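Local coordinates for sporozoite-specific SAG protein (Toxoplasma gondii, PDB 2WNK) that is a SAG2-related surface antigen of the sporozoite stage, built of two SRS domains and probably involved in contacts between the parasite and its surroundings, at residues V189-R194 with S206-P211; A51-E56 with F97-R102. All blocks are in the same frame, centred on the assembly; numbering follows the deposited sequence.

Contact 1: V189-R194 with S206-P211; sequences VPHASR and SVTDLP
Ser206, Val189 and His191 lose the most surface where 189-194 meets 206-211, and each stands for a different kind of contact. At Ser206 the link is made by backbone. It forms an antiparallel hydrogen-bonded pair with Ser193: Ser193 N donates to Ser206 O at 2.9 Å, and Ser206 N donates to Ser193 O at 2.9 Å with a nearly straight N-H...O angle of 175°. Ser206 O also receives a CA-H...O contact from Ala192 CA at 3.2 Å. Both serine side chains lie on the same face of the sheet, where a water joins Ser193 OG to His191 O and reaches Ser206 O weakly.

Past Ala192 and Val207 the backbones part, and two waters bridge the segments, each donating to both Pro190 O and Asp209 O. One of these waters also accepts from Thr208 N, with 2.9 Å between that N and the water oxygen. His191, third residue of a type II turn closed by Ala192 N to Val189 O, meets Thr208 through its CB, 3.3 Å from Thr208 OG1. The Thr208 hydroxyl lies between its own backbone N and carbonyl carbon (chi1 67°), which turns it toward the histidine. The imidazole plane stands 85° from the Asp209 carboxylate, and His191 CD2 approaches Asp209 OD2 only to 4.0 Å.

Val189 is buried. Its CG1, anti to the backbone N, touches both Val207 CG1 and Pro211 CD, the latter at 4.2 Å, while Gln215 and Leu217 of strand 215-222 also touch this valine. The whole is the open end of a beta hairpin, strands 193-194 and 202-207, in an SRS-domain sandwich: direct backbone pairing at Ser193 and Ser206 gives way to water bridges between Pro190 and Asp209 and to apolar contacts of Val189.

Contact 2: A51-E56 with F97-R102; sequences ADCSNE and FFLCQR
Ala51 and Phe97 bring the two backbones nearest, with 5.7 Å between Ala51 CA and Phe97 CA; at Cys53 and Phe98 the separation of the CA atoms has grown to 7.0 Å. The irregular segment 51-56 therefore diverges from strand 97-101, and the backbones are joined through a water that donates to Ala51 O and to Phe98 O, the latter at 3.0 Å. An Asx turn shapes the loop: Ser54 N donates to Asp52 OD1, meeting it from above the carboxylate plane.

Phe97 and Leu99, both directed at the loop, carry most of the strand's share of the buried surface. The Phe97 ring takes Ala51 over one face, with Ala51 N 3.8 Å above the plane over its centre and Ala51 CA 3.6 Å from Phe97 CD1; the same aromatic residue is stacked with His124. Leu99 divides its branches, CD2 resting 3.4 Å from Ala51 O and CD1 lying 3.5 Å from Cys53 SG. That sulfur stands anti to its own carbonyl carbon (chi1 -75°), a rotation that brings it against the leucine while it is bonded to Cys48. Phe98, alternating with these two, points away and meets Phe26. The arrangement is a disulfide-tied loop lying against a sheet strand of an SRS domain, the Cys48-Cys53 bridge closing the loop.

In the fold
Contact 2 comes first along the chain, in the SRS domain of residues 2-127, and contact 1 follows in that of residues 132-235. Their centres are 49 Å apart and their nearest atoms about 32 Å, on opposite sides of the chain's centre, so they do not touch and share no sheet. Strand 94-101 of contact 2 runs between strands 121-127 and 34-36; the hairpin of contact 1 places 202-207 between 152-158 and 193-194. One contact lays a loop against a sheet strand; the other pairs the outermost strand 193-194 with its neighbour. Each lies within one domain of an elongated two-domain antigen, and neither joins the two domains.

Contact 1: V189-R194 with S206-P211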
ATOM      1  N   VAL A 189      -6.134   6.349  28.101  1.00  7.24           N
ATOM      2  CA  VAL A 189      -6.092   4.904  28.312  1.00  7.59           C
ATOM      3  C   VAL A 189      -4.684   4.527  28.645  1.00  7.70           C
ATOM      4  O   VAL A 189      -3.855   4.306  27.781  1.00  9.74           O
ATOM      5  CB  VAL A 189      -6.602   4.106  27.093  1.00  5.96           C
ATOM      6  CG1 VAL A 189      -6.701   2.600  27.435  1.00  9.21           C
ATOM      7  CG2 VAL A 189      -7.998   4.584  26.610  1.00  8.73           C
ATOM      8  N   PRO A 190      -4.373   4.531  29.950  1.00  7.89           N
ATOM      9  CA  PRO A 190      -3.050   4.188  30.487  1.00  8.45           C
ATOM     10  C   PRO A 190      -2.587   2.876  29.878  1.00  9.80           C
ATOM     11  O   PRO A 190      -3.394   1.948  29.738  1.00 10.72           O
ATOM     12  CB  PRO A 190      -3.335   4.073  31.949  1.00  9.32           C
ATOM     13  CG  PRO A 190      -4.329   5.227  32.155  1.00  8.46           C
ATOM     14  CD  PRO A 190      -5.277   5.032  30.986  1.00  8.88           C
ATOM     15  N   HIS A 191      -1.348   2.868  29.401  1.00 11.18           N
ATOM     16  CA  HIS A 191      -0.647   1.646  28.937  1.00 11.47           C
ATOM     17  C   HIS A 191      -1.035   1.242  27.515  1.00 12.49           C
ATOM     18  O   HIS A 191      -0.506   0.271  26.959  1.00 14.12           O
ATOM     19  CB  HIS A 191      -0.802   0.435  29.902  1.00 10.62           C
ATOM     20  CG  HIS A 191      -0.785   0.768  31.365  1.00 11.06           C
ATOM     21  ND1 HIS A 191       0.298   1.336  31.996  1.00 12.75           N
ATOM     22  CD2 HIS A 191      -1.725   0.584  32.327  1.00 10.28           C
ATOM     23  CE1 HIS A 191       0.032   1.469  33.284  1.00 15.38           C
ATOM     24  NE2 HIS A 191      -1.198   1.031  33.504  1.00 13.04           N
ATOM     25  N   ALA A 192      -1.963   1.975  26.912  1.00 10.48           N
ATOM     26  CA  ALA A 192      -2.297   1.754  25.520  1.00 11.70           C
ATOM     27  C   ALA A 192      -1.196   2.265  24.588  1.00 11.20           C
ATOM     28  O   ALA A 192      -0.398   3.136  24.955  1.00 12.27           O
ATOM     29  CB  ALA A 192      -3.598   2.399  25.159  1.00 10.89           C
ATOM     30  N   SER A 193      -1.194   1.736  23.379  1.00 10.87           N
ATOM     31  CA  SER A 193      -0.211   2.159  22.348  1.00 11.16           C
ATOM     32  C   SER A 193      -0.764   2.054  20.956  1.00 11.06           C
ATOM     33  O   SER A 193      -1.619   1.241  20.666  1.00 11.59           O
ATOM     34  CB  SER A 193       1.109   1.348  22.445  1.00 12.10           C
ATOM     35  OG  SER A 193       0.880  -0.045  22.331  1.00 18.24           O
ATOM     36  N   ARG A 194      -0.241   2.908  20.076  1.00 11.79           N
ATOM     37  CA  ARG A 194      -0.604   2.902  18.678  1.00 11.86           C
ATOM     38  C   ARG A 194       0.646   2.548  17.884  1.00 12.09           C
ATOM     39  O   ARG A 194       1.732   3.065  18.190  1.00 12.17           O
ATOM     40  CB  ARG A 194      -1.145   4.298  18.258  1.00 14.00           C
ATOM     41  CG  ARG A 194      -1.805   4.330  16.932  1.00 17.82           C
ATOM     42  CD  ARG A 194      -0.820   4.765  15.885  1.00 25.16           C
ATOM     43  NE  ARG A 194      -0.731   6.196  15.787  1.00 23.20           N
ATOM     44  CZ  ARG A 194       0.142   6.815  14.992  1.00 17.51           C
ATOM     45  NH1 ARG A 194       1.027   6.123  14.281  1.00 17.23           N
ATOM     46  NH2 ARG A 194       0.158   8.126  14.927  1.00 15.97           N
ATOM     47  N   SER A 206      -3.547  -0.861  20.472  1.00  8.11           N
ATOM     48  CA  SER A 206      -3.461  -1.936  21.504  1.00  9.44           C
ATOM     49  C   SER A 206      -3.756  -1.396  22.885  1.00  9.79           C
ATOM     50  O   SER A 206      -3.225  -0.330  23.297  1.00 10.19           O
ATOM     51  CB  SER A 206      -2.035  -2.526  21.504  1.00  8.57           C
ATOM     52  OG  SER A 206      -1.819  -3.157  20.192  1.00 11.34           O
ATOM     53  N   VAL A 207      -4.485  -2.183  23.653  1.00  8.86           N
ATOM     54  CA  VAL A 207      -4.736  -1.866  25.031  1.00  9.90           C
ATOM     55  C   VAL A 207      -4.298  -3.013  25.918  1.00  8.99           C
ATOM     56  O   VAL A 207      -4.399  -4.138  25.544  1.00  9.39           O
ATOM     57  CB  VAL A 207      -6.221  -1.505  25.355  1.00 11.26           C
ATOM     58  CG1 VAL A 207      -6.759  -0.433  24.457  1.00 15.17           C
ATOM     59  CG2 VAL A 207      -7.061  -2.700  25.445  1.00 11.58           C
ATOM     60  N   THR A 208      -3.817  -2.690  27.100  1.00  8.13           N
ATOM     61  CA  THR A 208      -3.680  -3.712  28.102  1.00 10.33           C
ATOM     62  C   THR A 208      -4.842  -3.743  29.090  1.00  9.25           C
ATOM     63  O   THR A 208      -5.769  -4.433  28.896  1.00  9.14           O
ATOM     64  CB  THR A 208      -2.321  -3.674  28.824  1.00  8.92           C
ATOM     65  OG1 THR A 208      -2.190  -2.501  29.617  1.00 11.48           O
ATOM     66  CG2 THR A 208      -1.244  -3.695  27.816  1.00 12.69           C
ATOM     67  N   ASP A 209      -4.838  -2.846  30.068  1.00  9.24           N
ATOM     68  CA  ASP A 209      -5.931  -2.820  30.994  1.00  9.80           C
ATOM     69  C   ASP A 209      -6.945  -1.887  30.374  1.00 11.56           C
ATOM     70  O   ASP A 209      -6.569  -0.903  29.786  1.00 10.16           O
ATOM     71  CB  ASP A 209      -5.525  -2.231  32.334  1.00 10.17           C
ATOM     72  CG  ASP A 209      -4.562  -3.104  33.099  1.00 14.45           C
ATOM     73  OD1 ASP A 209      -4.635  -4.290  33.066  1.00 15.02           O
ATOM     74  OD2 ASP A 209      -3.739  -2.547  33.763  1.00 16.36           O
ATOM     75  N   LEU A 210      -8.215  -2.194  30.569  1.00 10.10           N
ATOM     76  CA  LEU A 210      -9.247  -1.235  30.204  1.00 11.19           C
ATOM     77  C   LEU A 210      -9.238  -0.063  31.171  1.00 10.70           C
ATOM     78  O   LEU A 210      -8.864  -0.210  32.342  1.00 11.18           O
ATOM     79  CB  LEU A 210     -10.624  -1.922  30.182  1.00 11.03           C
ATOM     80  CG  LEU A 210     -10.805  -2.970  29.067  1.00 12.39           C
ATOM     81  CD1 LEU A 210     -12.088  -3.754  29.297  1.00 15.06           C
ATOM     82  CD2 LEU A 210     -10.738  -2.352  27.690  1.00 10.90           C
ATOM     83  N   PRO A 211      -9.678   1.125  30.700  1.00 10.46           N
ATOM     84  CA  PRO A 211      -9.710   2.338  31.550  1.00 10.46           C
ATOM     85  C   PRO A 211     -10.847   2.299  32.565  1.00 10.99           C
ATOM     86  O   PRO A 211     -11.785   1.528  32.371  1.00 10.86           O
ATOM     87  CB  PRO A 211      -9.910   3.464  30.510  1.00 10.88           C
ATOM     88  CG  PRO A 211     -10.774   2.788  29.448  1.00 10.52           C
ATOM     89  CD  PRO A 211     -10.188   1.361  29.346  1.00 10.74           C
TER
HETATM   90  O   HOH W   1      -4.344  -0.065  28.094  1.00  9.08           O
HETATM   91  O   HOH W   2      -6.007   1.681  30.818  1.00 12.21           O
HETATM   92  O   HOH W   3      -0.107  -1.173  24.525  1.00 16.88           O

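Contact 2: A51-E56 with F97-R102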
ATOM      1  N   ALA A  51      11.790 -14.615 -13.075  1.00 10.95           N
ATOM      2  CA  ALA A  51      12.644 -13.474 -13.416  1.00 12.70           C
ATOM      3  C   ALA A  51      13.225 -13.521 -14.849  1.00 12.50           C
ATOM      4  O   ALA A  51      13.656 -12.487 -15.392  1.00 12.24           O
ATOM      5  CB  ALA A  51      13.752 -13.318 -12.383  1.00 12.83           C
ATOM      6  N   ASP A  52      13.258 -14.718 -15.459  1.00 11.24           N
ATOM      7  CA  ASP A  52      13.730 -14.873 -16.865  1.00 11.98           C
ATOM      8  C   ASP A  52      12.606 -15.098 -17.855  1.00 11.24           C
ATOM      9  O   ASP A  52      12.866 -15.448 -18.982  1.00 10.86           O
ATOM     10  CB  ASP A  52      14.752 -15.997 -16.996  1.00 10.46           C
ATOM     11  CG  ASP A  52      14.168 -17.379 -16.708  1.00  9.34           C
ATOM     12  OD1 ASP A  52      13.039 -17.457 -16.162  1.00 11.04           O
ATOM     13  OD2 ASP A  52      14.887 -18.352 -16.947  1.00 10.86           O
ATOM     14  N   CYS A  53      11.362 -14.846 -17.416  1.00 11.99           N
ATOM     15  CA  CYS A  53      10.210 -14.964 -18.285  1.00 12.80           C
ATOM     16  C   CYS A  53      10.075 -16.383 -18.841  1.00 12.34           C
ATOM     17  O   CYS A  53       9.462 -16.597 -19.899  1.00 12.47           O
ATOM     18  CB  CYS A  53      10.282 -13.928 -19.392  1.00 13.33           C
ATOM     19  SG  CYS A  53       9.861 -12.283 -18.764  1.00 15.44           S
ATOM     20  N   SER A  54      10.621 -17.370 -18.135  1.00 11.65           N
ATOM     21  CA  SER A  54      10.387 -18.766 -18.531  1.00 12.15           C
ATOM     22  C   SER A  54       8.863 -19.104 -18.481  1.00 12.35           C
ATOM     23  O   SER A  54       8.386 -19.975 -19.220  1.00 13.31           O
ATOM     24  CB  SER A  54      11.165 -19.730 -17.621  1.00 12.47           C
ATOM     25  OG  SER A  54      10.610 -19.689 -16.310  1.00 11.26           O
ATOM     26  N   ASN A  55       8.137 -18.450 -17.573  1.00 12.42           N
ATOM     27  CA  ASN A  55       6.689 -18.626 -17.396  1.00 12.95           C
ATOM     28  C   ASN A  55       6.011 -17.250 -17.457  1.00 13.65           C
ATOM     29  O   ASN A  55       6.568 -16.274 -16.943  1.00 13.73           O
ATOM     30  CB  ASN A  55       6.411 -19.289 -16.045  1.00 12.24           C
ATOM     31  CG  ASN A  55       6.807 -20.746 -16.031  1.00 14.98           C
ATOM     32  OD1 ASN A  55       8.001 -21.062 -16.032  1.00 15.64           O
ATOM     33  ND2 ASN A  55       5.823 -21.645 -15.970  1.00 11.98           N
ATOM     34  N   GLU A  56       4.823 -17.192 -18.058  1.00 14.54           N
ATOM     35  CA  GLU A  56       4.029 -15.964 -18.135  1.00 16.13           C
ATOM     36  C   GLU A  56       2.590 -16.248 -17.811  1.00 17.34           C
ATOM     37  O   GLU A  56       2.095 -17.369 -18.003  1.00 18.01           O
ATOM     38  CB  GLU A  56       3.999 -15.423 -19.558  1.00 17.13           C
ATOM     39  CG  GLU A  56       5.294 -15.104 -20.158  1.00 21.44           C
ATOM     40  CD  GLU A  56       5.112 -14.694 -21.616  1.00 25.64           C
ATOM     41  OE1 GLU A  56       3.942 -14.634 -22.077  1.00 27.19           O
ATOM     42  OE2 GLU A  56       6.125 -14.410 -22.270  1.00 27.23           O
ATOM     43  N   PHE A  97       6.997 -10.141 -12.756  1.00 13.40           N
ATOM     44  CA  PHE A  97       8.292  -9.841 -13.375  1.00 13.64           C
ATOM     45  C   PHE A  97       8.118  -9.363 -14.778  1.00 13.19           C
ATOM     46  O   PHE A  97       7.163  -9.757 -15.494  1.00 14.36           O
ATOM     47  CB  PHE A  97       9.167 -11.116 -13.427  1.00 12.57           C
ATOM     48  CG  PHE A  97       9.462 -11.716 -12.096  1.00 13.11           C
ATOM     49  CD1 PHE A  97      10.591 -11.318 -11.409  1.00 12.45           C
ATOM     50  CD2 PHE A  97       8.602 -12.652 -11.522  1.00 15.60           C
ATOM     51  CE1 PHE A  97      10.891 -11.878 -10.177  1.00 13.83           C
ATOM     52  CE2 PHE A  97       8.903 -13.220 -10.296  1.00 14.83           C
ATOM     53  CZ  PHE A  97      10.032 -12.832  -9.630  1.00 14.76           C
ATOM     54  N   PHE A  98       9.077  -8.513 -15.208  1.00 12.05           N
ATOM     55  CA  PHE A  98       9.218  -8.203 -16.613  1.00 10.56           C
ATOM     56  C   PHE A  98      10.680  -8.261 -17.019  1.00 11.36           C
ATOM     57  O   PHE A  98      11.578  -8.245 -16.144  1.00 12.13           O
ATOM     58  CB  PHE A  98       8.728  -6.763 -16.876  1.00 10.70           C
ATOM     59  CG  PHE A  98       7.306  -6.541 -16.427  1.00 12.29           C
ATOM     60  CD1 PHE A  98       6.246  -6.943 -17.246  1.00 13.11           C
ATOM     61  CD2 PHE A  98       7.037  -5.984 -15.178  1.00 13.71           C
ATOM     62  CE1 PHE A  98       4.921  -6.764 -16.873  1.00 13.97           C
ATOM     63  CE2 PHE A  98       5.709  -5.809 -14.773  1.00 14.04           C
ATOM     64  CZ  PHE A  98       4.654  -6.206 -15.623  1.00 12.33           C
ATOM     65  N   LEU A  99      10.934  -8.314 -18.334  1.00 11.86           N
ATOM     66  CA  LEU A  99      12.270  -8.050 -18.828  1.00 11.26           C
ATOM     67  C   LEU A  99      12.271  -6.851 -19.759  1.00 12.56           C
ATOM     68  O   LEU A  99      11.324  -6.667 -20.541  1.00 12.50           O
ATOM     69  CB  LEU A  99      12.773  -9.247 -19.642  1.00 11.61           C
ATOM     70  CG  LEU A  99      13.050 -10.439 -18.716  1.00 13.13           C
ATOM     71  CD1 LEU A  99      13.217 -11.733 -19.515  1.00 16.14           C
ATOM     72  CD2 LEU A  99      14.300 -10.170 -17.847  1.00 13.83           C
ATOM     73  N   CYS A 100      13.380  -6.110 -19.751  1.00 12.81           N
ATOM     74  CA  CYS A 100      13.642  -5.082 -20.741  1.00 13.30           C
ATOM     75  C   CYS A 100      14.706  -5.700 -21.646  1.00 13.97           C
ATOM     76  O   CYS A 100      15.751  -6.149 -21.150  1.00 14.98           O
ATOM     77  CB  CYS A 100      14.212  -3.833 -20.066  1.00 14.48           C
ATOM     78  SG  CYS A 100      13.052  -2.947 -18.936  1.00 14.17           S
ATOM     79  N   GLN A 101      14.414  -5.751 -22.922  1.00 13.80           N
ATOM     80  CA  GLN A 101      15.260  -6.425 -23.883  1.00 14.94           C
ATOM     81  C   GLN A 101      15.405  -5.629 -25.151  1.00 15.95           C
ATOM     82  O   GLN A 101      14.655  -4.762 -25.393  1.00 14.23           O
ATOM     83  CB  GLN A 101      14.691  -7.801 -24.222  1.00 15.89           C
ATOM     84  CG  GLN A 101      13.499  -7.856 -25.049  1.00 18.55           C
ATOM     85  CD  GLN A 101      12.858  -9.241 -25.148  1.00 21.10           C
ATOM     86  OE1 GLN A 101      11.995  -9.479 -25.957  1.00 22.15           O
ATOM     87  NE2 GLN A 101      13.262 -10.108 -24.307  1.00 15.95           N
ATOM     88  N   ARG A 102      16.396  -5.977 -25.954  1.00 18.06           N
ATOM     89  CA  ARG A 102      16.519  -5.430 -27.287  1.00 20.32           C
ATOM     90  C   ARG A 102      15.290  -5.649 -28.131  1.00 20.19           C
ATOM     91  O   ARG A 102      14.604  -6.612 -28.019  1.00 20.74           O
ATOM     92  CB  ARG A 102      17.748  -6.045 -28.002  1.00 20.20           C
ATOM     93  CG  ARG A 102      19.009  -5.266 -27.853  1.00 24.32           C
ATOM     94  CD  ARG A 102      20.304  -6.073 -27.798  1.00 27.13           C
ATOM     95  NE  ARG A 102      20.769  -5.943 -26.444  1.00 33.28           N
ATOM     96  CZ  ARG A 102      21.596  -6.734 -25.797  1.00 33.41           C
ATOM     97  NH1 ARG A 102      21.840  -6.450 -24.559  1.00 29.00           N
ATOM     98  NH2 ARG A 102      22.218  -7.766 -26.397  1.00 35.28           N
TER
HETATM   99  O   HOH W   4      12.837 -10.099 -14.190  1.00 10.07           O